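Local coordinates for protein endoglucanase (Thermotoga maritima, PDB 1VHO) that probably works as a metal-dependent aminopeptidase of the M42 family, binding two divalent metal cations per subunit, although it is named an endoglucanase, at residues K188-P193 against V330-E335; V181-F186 against E322-L327; N257-I262 against R297-S302. All blocks are in the same frame, centred on the assembly; numbering follows the deposited sequence. Where two conformers were deposited one is given.

Contact 1 (K188-P193 against V330-E335); sequences KRYDHP and VAVELE
Val332 lays its CG2 methyl over one face of the Tyr190 ring, 3.9 Å from the ring centroid and 24° off the normal, a CH-pi contact. The methyl is offset toward the CG end of the ring, so that Val332 CG2 is nearest Tyr190 CG, at 3.5 Å, while the hydroxyl end of the ring extends beyond it; the two side chains cross at about a right angle. CG1 of Val332 stands anti to the backbone N (chi1 177°), which turns CG2 toward the tyrosine. On the other face of the ring lies CB of Arg189. Further along, Pro193 sets the edge of its ring against the carbonyls of the last helical turn, its CD 3.3 Å from Val332 O and 3.4 Å from Ala331 O. His192 adds only its CB, 3.6 Å from Ala331 O and 3.9 Å from Val332 CG2. In the fold, this is the end of helix 317-333 meeting the loop that carries the chain from helix 171-187 into strand 195-201. Asp191 is the centre of an inverse gamma turn in that loop, and its carboxylate pairs with Lys57. The imidazole of His192 is led away from the helix by a chi1 of 59°, and is fixed by ND1 bonding to Trp194 O and by NE2 bonding to Lys54 NZ. Trp194 in turn gives its indole NE1 to Leu334 O, just past the helix. Leu334 N bonds to Val330 O at 2.9 Å, closing the last turn. A sulfate ion, probably from the crystallisation liquor, lies near the Tyr190 side chain.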
loop_
_atom_site.group_PDB
_atom_site.type_symbol
_atom_site.label_atom_id
_atom_site.label_comp_id
_atom_site.label_asym_id
_atom_site.label_seq_id
_atom_site.Cartn_x
_atom_site.Cartn_y
_atom_site.Cartn_z
ATOM N N LYS A 188 10.834 -10.435 -16.752
ATOM C CA LYS A 188 12.010 -10.363 -17.624
ATOM C C LYS A 188 12.507 -11.710 -18.095
ATOM O O LYS A 188 13.116 -11.813 -19.190
ATOM C CB LYS A 188 13.132 -9.635 -16.822
ATOM C CG LYS A 188 12.768 -8.129 -16.860
ATOM C CD LYS A 188 13.103 -7.663 -18.263
ATOM C CE LYS A 188 12.518 -6.342 -18.676
ATOM N NZ LYS A 188 13.597 -5.661 -19.512
ATOM N N ARG A 189 12.228 -12.796 -17.407
ATOM C CA ARG A 189 12.672 -14.127 -17.765
ATOM C C ARG A 189 11.825 -14.819 -18.823
ATOM O O ARG A 189 12.174 -15.888 -19.318
ATOM C CB ARG A 189 12.561 -15.017 -16.502
ATOM N N TYR A 190 10.642 -14.265 -19.108
ATOM C CA TYR A 190 9.742 -14.909 -20.016
ATOM C C TYR A 190 9.303 -14.091 -21.222
ATOM O O TYR A 190 9.186 -12.885 -21.182
ATOM C CB TYR A 190 8.422 -15.248 -19.288
ATOM C CG TYR A 190 8.523 -16.144 -18.083
ATOM C CD1 TYR A 190 8.594 -17.520 -18.211
ATOM C CD2 TYR A 190 8.478 -15.600 -16.803
ATOM C CE1 TYR A 190 8.650 -18.354 -17.100
ATOM C CE2 TYR A 190 8.541 -16.428 -15.682
ATOM C CZ TYR A 190 8.629 -17.786 -15.839
ATOM O OH TYR A 190 8.696 -18.602 -14.724
ATOM N N ASP A 191 8.939 -14.883 -22.242
ATOM C CA ASP A 191 8.365 -14.336 -23.473
ATOM C C ASP A 191 6.847 -14.473 -23.284
ATOM O O ASP A 191 6.149 -15.145 -24.050
ATOM C CB ASP A 191 8.800 -15.130 -24.706
ATOM C CG ASP A 191 8.286 -14.548 -26.013
ATOM O OD1 ASP A 191 8.061 -13.320 -26.079
ATOM O OD2 ASP A 191 8.111 -15.326 -26.994
ATOM N N HIS A 192 6.335 -13.790 -22.264
ATOM C CA HIS A 192 4.929 -13.811 -21.904
ATOM C C HIS A 192 4.006 -13.253 -22.956
ATOM O O HIS A 192 4.217 -12.163 -23.498
ATOM C CB HIS A 192 4.765 -13.056 -20.578
ATOM C CG HIS A 192 5.224 -11.622 -20.578
ATOM N ND1 HIS A 192 4.418 -10.570 -20.858
ATOM C CD2 HIS A 192 6.411 -11.091 -20.171
ATOM C CE1 HIS A 192 5.079 -9.421 -20.704
ATOM N NE2 HIS A 192 6.288 -9.736 -20.271
ATOM N N PRO A 193 2.906 -13.961 -23.240
ATOM C CA PRO A 193 1.944 -13.584 -24.238
ATOM C C PRO A 193 1.106 -12.366 -23.909
ATOM O O PRO A 193 0.726 -11.587 -24.775
ATOM C CB PRO A 193 1.017 -14.808 -24.364
ATOM C CG PRO A 193 1.759 -15.933 -23.724
ATOM C CD PRO A 193 2.586 -15.292 -22.636
ATOM N N VAL A 330 0.833 -15.981 -14.284
ATOM C CA VAL A 330 -0.485 -15.706 -14.863
ATOM C C VAL A 330 -0.270 -15.021 -16.198
ATOM O O VAL A 330 -0.878 -15.355 -17.223
ATOM C CB VAL A 330 -1.370 -14.852 -13.930
ATOM C CG1 VAL A 330 -2.603 -14.308 -14.617
ATOM C CG2 VAL A 330 -1.799 -15.699 -12.714
ATOM N N ALA A 331 0.675 -14.053 -16.250
ATOM C CA ALA A 331 0.956 -13.384 -17.503
ATOM C C ALA A 331 1.517 -14.352 -18.538
ATOM O O ALA A 331 1.415 -14.069 -19.745
ATOM C CB ALA A 331 1.924 -12.199 -17.302
ATOM N N VAL A 332 2.119 -15.451 -18.148
ATOM C CA VAL A 332 2.670 -16.424 -19.091
ATOM C C VAL A 332 1.684 -17.489 -19.532
ATOM O O VAL A 332 1.517 -17.750 -20.738
ATOM C CB VAL A 332 3.886 -17.128 -18.470
ATOM C CG1 VAL A 332 4.454 -18.223 -19.411
ATOM C CG2 VAL A 332 5.003 -16.145 -18.135
ATOM N N GLU A 333 0.883 -18.025 -18.599
ATOM C CA GLU A 333 -0.021 -19.117 -18.888
ATOM C C GLU A 333 -1.499 -18.862 -18.935
ATOM O O GLU A 333 -2.233 -19.796 -19.314
ATOM C CB GLU A 333 0.195 -20.200 -17.775
ATOM C CG GLU A 333 1.645 -20.712 -17.864
ATOM C CD GLU A 333 1.920 -21.793 -16.850
ATOM O OE1 GLU A 333 0.997 -22.148 -16.082
ATOM O OE2 GLU A 333 3.066 -22.277 -16.747
ATOM N N LEU A 334 -1.986 -17.716 -18.474
ATOM C CA LEU A 334 -3.411 -17.481 -18.496
ATOM C C LEU A 334 -4.027 -17.619 -19.902
ATOM O O LEU A 334 -3.611 -16.971 -20.842
ATOM C CB LEU A 334 -3.824 -16.133 -17.932
ATOM C CG LEU A 334 -5.316 -15.813 -17.863
ATOM C CD1 LEU A 334 -6.034 -16.776 -16.899
ATOM C CD2 LEU A 334 -5.532 -14.372 -17.374
ATOM N N GLU A 335 -5.101 -18.362 -19.916
ATOM C CA GLU A 335 -5.996 -18.662 -20.999
ATOM C C GLU A 335 -5.386 -19.480 -22.128
ATOM O O GLU A 335 -6.099 -20.408 -22.537
ATOM C CB GLU A 335 -6.676 -17.403 -21.552
ATOM C CG GLU A 335 -6.221 -16.961 -22.924
ATOM C CD GLU A 335 -6.980 -15.792 -23.496
ATOM O OE1 GLU A 335 -6.621 -15.305 -24.593
ATOM O OE2 GLU A 335 -7.944 -15.325 -22.860
#

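Contact 2 (V181-F186 against E322-L327); sequences VKVLEF and ELARLL. With SO4 (sulfate ion), chain D.
Arg325 NH2 serves two acceptors, Glu322 OE2 at 2.9 Å and the backbone carbonyl of His269. Together with NE, which reaches Glu322 OE1 at 2.8 Å in a nearly straight bond (170°), it grips the carboxylate one turn earlier side-on, with both oxygens close to the guanidinium plane. NH1 holds O3 of a sulfate, probably from the crystallisation liquor, at 2.8 Å in a more bent bond, and His269 ND1 holds the same ion. A bend at chi3 (76°) turns the head back alongside Glu322. With alanine at this position the Glu322 carboxylate is likely to lose its charge partner and be free to turn, and the His269 carbonyl and the sulfate each to lose a donor.

Facing helix 181-186, the backbone N of Arg325 comes to the edge of the Phe186 ring, 3.7 Å from CD2. Ala324 is the close point: its CB lies 3.6 Å from Lys182 CB and 3.7 Å from Phe186 CE2. Val183 CG2 wedges between Ala324 and Leu327, 3.7 Å from Leu327 CB. With alanine at the close point, the short-segment axes approach to 8.2 Å at a crossing angle of -50°. The Lys182 chain bends at chi2 and chi3, carrying NZ away to a salt bridge with Glu185. Beneath this helix pair, Leu323 and Leu327 rest on strand 222-229, while Val181 and Leu184 face helix 25-35 and Lys182 faces helix 7-16.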
loop_
_atom_site.group_PDB
_atom_site.type_symbol
_atom_site.label_atom_id
_atom_site.label_comp_id
_atom_site.label_asym_id
_atom_site.label_seq_id
_atom_site.Cartn_x
_atom_site.Cartn_y
_atom_site.Cartn_z
ATOM N N VAL A 181 6.370 -4.590 -7.982
ATOM C CA VAL A 181 7.762 -4.335 -8.472
ATOM C C VAL A 181 8.413 -5.685 -8.792
ATOM O O VAL A 181 9.051 -5.834 -9.874
ATOM C CB VAL A 181 8.573 -3.594 -7.389
ATOM C CG1 VAL A 181 10.076 -3.611 -7.740
ATOM C CG2 VAL A 181 8.088 -2.137 -7.309
ATOM N N LYS A 182 8.228 -6.660 -7.906
ATOM C CA LYS A 182 8.821 -8.006 -8.117
ATOM C C LYS A 182 8.202 -8.690 -9.336
ATOM O O LYS A 182 8.899 -9.432 -10.058
ATOM C CB LYS A 182 8.711 -8.860 -6.863
ATOM C CG LYS A 182 9.571 -8.377 -5.679
ATOM C CD LYS A 182 11.072 -8.408 -5.965
ATOM C CE LYS A 182 11.638 -9.806 -5.933
ATOM N NZ LYS A 182 13.106 -9.822 -6.118
ATOM N N VAL A 183 6.906 -8.508 -9.583
ATOM C CA VAL A 183 6.325 -9.128 -10.798
ATOM C C VAL A 183 7.095 -8.658 -12.050
ATOM O O VAL A 183 7.414 -9.436 -12.950
ATOM C CB VAL A 183 4.861 -8.693 -10.976
ATOM C CG1 VAL A 183 4.283 -9.128 -12.330
ATOM C CG2 VAL A 183 3.997 -9.281 -9.864
ATOM N N LEU A 184 7.334 -7.341 -12.151
ATOM C CA LEU A 184 8.053 -6.813 -13.326
ATOM C C LEU A 184 9.440 -7.403 -13.412
ATOM O O LEU A 184 9.892 -7.820 -14.498
ATOM C CB LEU A 184 8.064 -5.282 -13.284
ATOM C CG LEU A 184 6.687 -4.628 -13.511
ATOM C CD1 LEU A 184 6.746 -3.145 -13.187
ATOM C CD2 LEU A 184 6.238 -4.780 -14.969
ATOM N N GLU A 185 10.131 -7.549 -12.281
ATOM C CA GLU A 185 11.445 -8.159 -12.280
ATOM C C GLU A 185 11.368 -9.589 -12.789
ATOM O O GLU A 185 12.140 -9.969 -13.675
ATOM C CB GLU A 185 12.108 -8.094 -10.904
ATOM C CG GLU A 185 13.488 -8.737 -10.918
ATOM C CD GLU A 185 13.974 -9.129 -9.548
ATOM O OE1 GLU A 185 14.837 -10.039 -9.475
ATOM O OE2 GLU A 185 13.478 -8.595 -8.552
ATOM N N PHE A 186 10.409 -10.382 -12.299
ATOM C CA PHE A 186 10.261 -11.761 -12.751
ATOM C C PHE A 186 9.844 -11.929 -14.203
ATOM O O PHE A 186 10.260 -12.918 -14.837
ATOM C CB PHE A 186 9.208 -12.455 -11.848
ATOM C CG PHE A 186 9.656 -12.562 -10.404
ATOM C CD1 PHE A 186 10.973 -12.376 -10.029
ATOM C CD2 PHE A 186 8.726 -12.895 -9.427
ATOM C CE1 PHE A 186 11.361 -12.478 -8.706
ATOM C CE2 PHE A 186 9.100 -13.033 -8.111
ATOM C CZ PHE A 186 10.422 -12.832 -7.730
ATOM N N GLU A 322 6.190 -14.988 -3.464
ATOM C CA GLU A 322 5.358 -16.020 -4.093
ATOM C C GLU A 322 4.182 -15.419 -4.826
ATOM O O GLU A 322 3.826 -15.897 -5.898
ATOM C CB GLU A 322 4.900 -17.099 -3.092
ATOM C CG GLU A 322 6.085 -17.986 -2.658
ATOM C CD GLU A 322 6.546 -18.901 -3.791
ATOM O OE1 GLU A 322 7.453 -18.526 -4.556
ATOM O OE2 GLU A 322 5.978 -19.987 -3.996
ATOM N N LEU A 323 3.570 -14.334 -4.303
ATOM C CA LEU A 323 2.490 -13.697 -5.061
ATOM C C LEU A 323 3.035 -13.165 -6.375
ATOM O O LEU A 323 2.404 -13.239 -7.452
ATOM C CB LEU A 323 1.793 -12.611 -4.214
ATOM C CG LEU A 323 0.649 -11.881 -4.927
ATOM C CD1 LEU A 323 -0.272 -12.883 -5.655
ATOM C CD2 LEU A 323 -0.199 -11.024 -3.997
ATOM N N ALA A 324 4.203 -12.454 -6.311
ATOM C CA ALA A 324 4.732 -11.923 -7.574
ATOM C C ALA A 324 5.076 -13.075 -8.558
ATOM O O ALA A 324 4.873 -12.922 -9.752
ATOM C CB ALA A 324 6.025 -11.155 -7.254
ATOM N N ARG A 325 5.592 -14.178 -8.040
ATOM C CA ARG A 325 5.905 -15.333 -8.906
ATOM C C ARG A 325 4.633 -15.814 -9.572
ATOM O O ARG A 325 4.566 -16.047 -10.786
ATOM C CB ARG A 325 6.573 -16.468 -8.070
ATOM C CG ARG A 325 7.033 -17.655 -8.945
ATOM C CD ARG A 325 7.981 -18.566 -8.179
ATOM N NE ARG A 325 7.323 -19.442 -7.198
ATOM C CZ ARG A 325 6.801 -20.630 -7.503
ATOM N NH1 ARG A 325 6.834 -21.128 -8.753
ATOM N NH2 ARG A 325 6.227 -21.347 -6.550
ATOM N N LEU A 326 3.552 -15.979 -8.788
ATOM C CA LEU A 326 2.273 -16.390 -9.365
ATOM C C LEU A 326 1.774 -15.408 -10.388
ATOM O O LEU A 326 1.287 -15.816 -11.464
ATOM C CB LEU A 326 1.205 -16.426 -8.212
ATOM C CG LEU A 326 -0.212 -16.758 -8.686
ATOM C CD1 LEU A 326 -0.219 -18.091 -9.455
ATOM C CD2 LEU A 326 -1.164 -16.859 -7.471
ATOM N N LEU A 327 1.823 -14.086 -10.122
ATOM C CA LEU A 327 1.303 -13.106 -11.068
ATOM C C LEU A 327 2.126 -13.124 -12.385
ATOM O O LEU A 327 1.542 -12.975 -13.469
ATOM C CB LEU A 327 1.296 -11.646 -10.566
ATOM C CG LEU A 327 0.406 -11.352 -9.341
ATOM C CD1 LEU A 327 0.423 -9.847 -9.013
ATOM C CD2 LEU A 327 -1.017 -11.795 -9.602
HETATM S S SO4 D . 8.480 -21.914 -11.644
HETATM O O1 SO4 D . 9.583 -22.585 -10.848
HETATM O O2 SO4 D . 7.294 -22.822 -11.551
HETATM O O3 SO4 D . 8.221 -20.564 -11.069
HETATM O O4 SO4 D . 8.932 -21.802 -13.069
#

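Contact 3 (N257-I262 against R297-S302); sequences NLVQKI and RTSLIS
Helix 257-262 lies over strand 297-302 at an axis distance of 8.0 Å and a crossing angle of -54°, its backbone nearest the strand where Val259 and Ser299 bring their CA atoms to 6.1 Å. Leu258 reaches down with both methyls: CD2 touches the strand backbone, 3.5 Å from Arg297 O, and CD1 comes to the edge of the Arg297 guanidinium, in its plane, 3.9 Å from NH1. With CG anti to the backbone N (chi1 167°), the leucine is extended toward the strand. Ser299 points up between two branched side chains: its OG lies 3.6 Å from Ile262 CD1 and 3.9 Å from Val259 CG2, so a small polar residue fits under methyl groups. Farther along the strand, Ile262 CG2 meets Ile301 CD1 at 4.3 Å. This is helix-on-sheet packing against the mixed sheet at the heart of the alpha/beta catalytic domain of an M42 peptidase. Strand 297-304 runs between strands 222-229 and 247-249, and Ile301 touches both. Ile262 packs on Leu326 and Ile301 on Leu323, so helix 317-333 flanks both helix 256-268 and the strand.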
loop_
_atom_site.group_PDB
_atom_site.type_symbol
_atom_site.label_atom_id
_atom_site.label_comp_id
_atom_site.label_asym_id
_atom_site.label_seq_id
_atom_site.Cartn_x
_atom_site.Cartn_y
_atom_site.Cartn_z
ATOM N N ASN A 257 -14.468 -17.805 -12.304
ATOM C CA ASN A 257 -13.808 -18.614 -13.340
ATOM C C ASN A 257 -12.382 -18.119 -13.548
ATOM O O ASN A 257 -11.465 -18.902 -13.748
ATOM C CB ASN A 257 -14.566 -18.525 -14.670
ATOM C CG ASN A 257 -13.891 -19.322 -15.767
ATOM O OD1 ASN A 257 -13.692 -18.839 -16.892
ATOM N ND2 ASN A 257 -13.493 -20.557 -15.471
ATOM N N LEU A 258 -12.189 -16.811 -13.584
ATOM C CA LEU A 258 -10.805 -16.260 -13.711
ATOM C C LEU A 258 -10.007 -16.707 -12.495
ATOM O O LEU A 258 -8.883 -17.219 -12.558
ATOM C CB LEU A 258 -10.886 -14.727 -13.730
ATOM C CG LEU A 258 -9.544 -13.977 -13.547
ATOM C CD1 LEU A 258 -8.589 -14.353 -14.660
ATOM C CD2 LEU A 258 -9.749 -12.465 -13.486
ATOM N N VAL A 259 -10.679 -16.654 -11.322
ATOM C CA VAL A 259 -10.020 -17.090 -10.090
ATOM C C VAL A 259 -9.615 -18.552 -10.198
ATOM O O VAL A 259 -8.494 -18.934 -9.855
ATOM C CB VAL A 259 -10.927 -16.802 -8.888
ATOM C CG1 VAL A 259 -10.398 -17.421 -7.593
ATOM C CG2 VAL A 259 -11.071 -15.274 -8.707
ATOM N N GLN A 260 -10.496 -19.454 -10.670
ATOM C CA GLN A 260 -10.074 -20.868 -10.793
ATOM C C GLN A 260 -8.889 -21.015 -11.734
ATOM O O GLN A 260 -8.006 -21.826 -11.471
ATOM C CB GLN A 260 -11.261 -21.740 -11.272
ATOM C CG GLN A 260 -10.977 -23.231 -11.066
ATOM C CD GLN A 260 -10.758 -23.547 -9.601
ATOM O OE1 GLN A 260 -11.287 -22.837 -8.747
ATOM N NE2 GLN A 260 -10.010 -24.615 -9.321
ATOM N N LYS A 261 -8.826 -20.301 -12.850
ATOM C CA LYS A 261 -7.643 -20.376 -13.724
ATOM C C LYS A 261 -6.374 -19.966 -12.973
ATOM O O LYS A 261 -5.306 -20.574 -13.163
ATOM C CB LYS A 261 -7.822 -19.458 -14.934
ATOM C CG LYS A 261 -8.849 -20.049 -15.942
ATOM C CD LYS A 261 -9.235 -18.914 -16.905
ATOM C CE LYS A 261 -10.165 -19.450 -18.004
ATOM N NZ LYS A 261 -10.809 -18.313 -18.733
ATOM N N ILE A 262 -6.455 -18.928 -12.121
ATOM C CA ILE A 262 -5.270 -18.513 -11.340
ATOM C C ILE A 262 -4.866 -19.605 -10.392
ATOM O O ILE A 262 -3.692 -19.971 -10.199
ATOM C CB ILE A 262 -5.546 -17.185 -10.589
ATOM C CG1 ILE A 262 -5.782 -16.025 -11.539
ATOM C CG2 ILE A 262 -4.421 -16.898 -9.598
ATOM C CD1 ILE A 262 -6.307 -14.731 -10.878
ATOM N N ARG A 297 -13.133 -8.699 -16.017
ATOM C CA ARG A 297 -13.115 -9.873 -15.121
ATOM C C ARG A 297 -12.040 -9.574 -14.043
ATOM O O ARG A 297 -10.905 -9.353 -14.455
ATOM C CB ARG A 297 -12.801 -11.134 -15.882
ATOM C CG ARG A 297 -13.860 -11.390 -16.991
ATOM C CD ARG A 297 -13.601 -12.727 -17.679
ATOM N NE ARG A 297 -12.683 -12.595 -18.790
ATOM C CZ ARG A 297 -11.367 -12.708 -18.750
ATOM N NH1 ARG A 297 -10.773 -12.979 -17.596
ATOM N NH2 ARG A 297 -10.655 -12.544 -19.857
ATOM N N THR A 298 -12.433 -9.615 -12.780
ATOM C CA THR A 298 -11.507 -9.254 -11.716
ATOM C C THR A 298 -11.301 -10.277 -10.621
ATOM O O THR A 298 -12.143 -11.101 -10.262
ATOM C CB THR A 298 -11.968 -7.923 -11.071
ATOM O OG1 THR A 298 -12.223 -6.921 -12.078
ATOM C CG2 THR A 298 -10.871 -7.328 -10.187
ATOM N N SER A 299 -10.063 -10.281 -10.108
ATOM C CA SER A 299 -9.667 -11.141 -9.016
ATOM C C SER A 299 -9.066 -10.265 -7.901
ATOM O O SER A 299 -8.394 -9.279 -8.234
ATOM C CB SER A 299 -8.617 -12.165 -9.475
ATOM O OG SER A 299 -8.100 -12.843 -8.321
ATOM N N LEU A 300 -9.298 -10.602 -6.648
ATOM C CA LEU A 300 -8.723 -9.910 -5.506
ATOM C C LEU A 300 -7.749 -10.877 -4.829
ATOM O O LEU A 300 -8.098 -12.022 -4.540
ATOM C CB LEU A 300 -9.771 -9.512 -4.474
ATOM C CG LEU A 300 -9.193 -8.851 -3.179
ATOM C CD1 LEU A 300 -8.823 -7.411 -3.559
ATOM C CD2 LEU A 300 -10.282 -8.895 -2.127
ATOM N N ILE A 301 -6.482 -10.487 -4.687
ATOM C CA ILE A 301 -5.487 -11.344 -4.044
ATOM C C ILE A 301 -4.783 -10.492 -2.977
ATOM O O ILE A 301 -4.319 -9.397 -3.311
ATOM C CB ILE A 301 -4.485 -11.991 -4.993
ATOM C CG1 ILE A 301 -5.205 -12.750 -6.132
ATOM C CG2 ILE A 301 -3.600 -12.998 -4.247
ATOM C CD1 ILE A 301 -4.339 -13.269 -7.221
ATOM N N SER A 302 -4.635 -11.034 -1.797
ATOM C CA SER A 302 -4.097 -10.323 -0.667
ATOM C C SER A 302 -2.875 -10.933 -0.018
ATOM O O SER A 302 -2.699 -12.151 0.007
ATOM C CB SER A 302 -5.183 -10.238 0.463
ATOM O OG SER A 302 -6.289 -9.455 -0.025
#

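Contacts 2 and 3 are buried, whereas contact 1 sits nearer the surface, its centre about 25 Å from the centre of the chain, and is only partly buried. Contacts 1 and 2 both use helix 317-333: contact 2 pairs its middle with helix 171-187, contact 1 its end with the loop that follows that helix. Contact 3 joins a helix to a strand and meets contact 2 where Leu323 CD1 packs on Ile301 CG2 at 3.6 Å, and contact 1 where Leu334 touches Lys261 and Leu258. No hydrogen bond crosses any of the three; contact 1 relies on a CH-pi face, contact 2 on alanine, valine, leucine and a phenylalanine ring, contact 3 on branched methyls against a serine and the strand backbone.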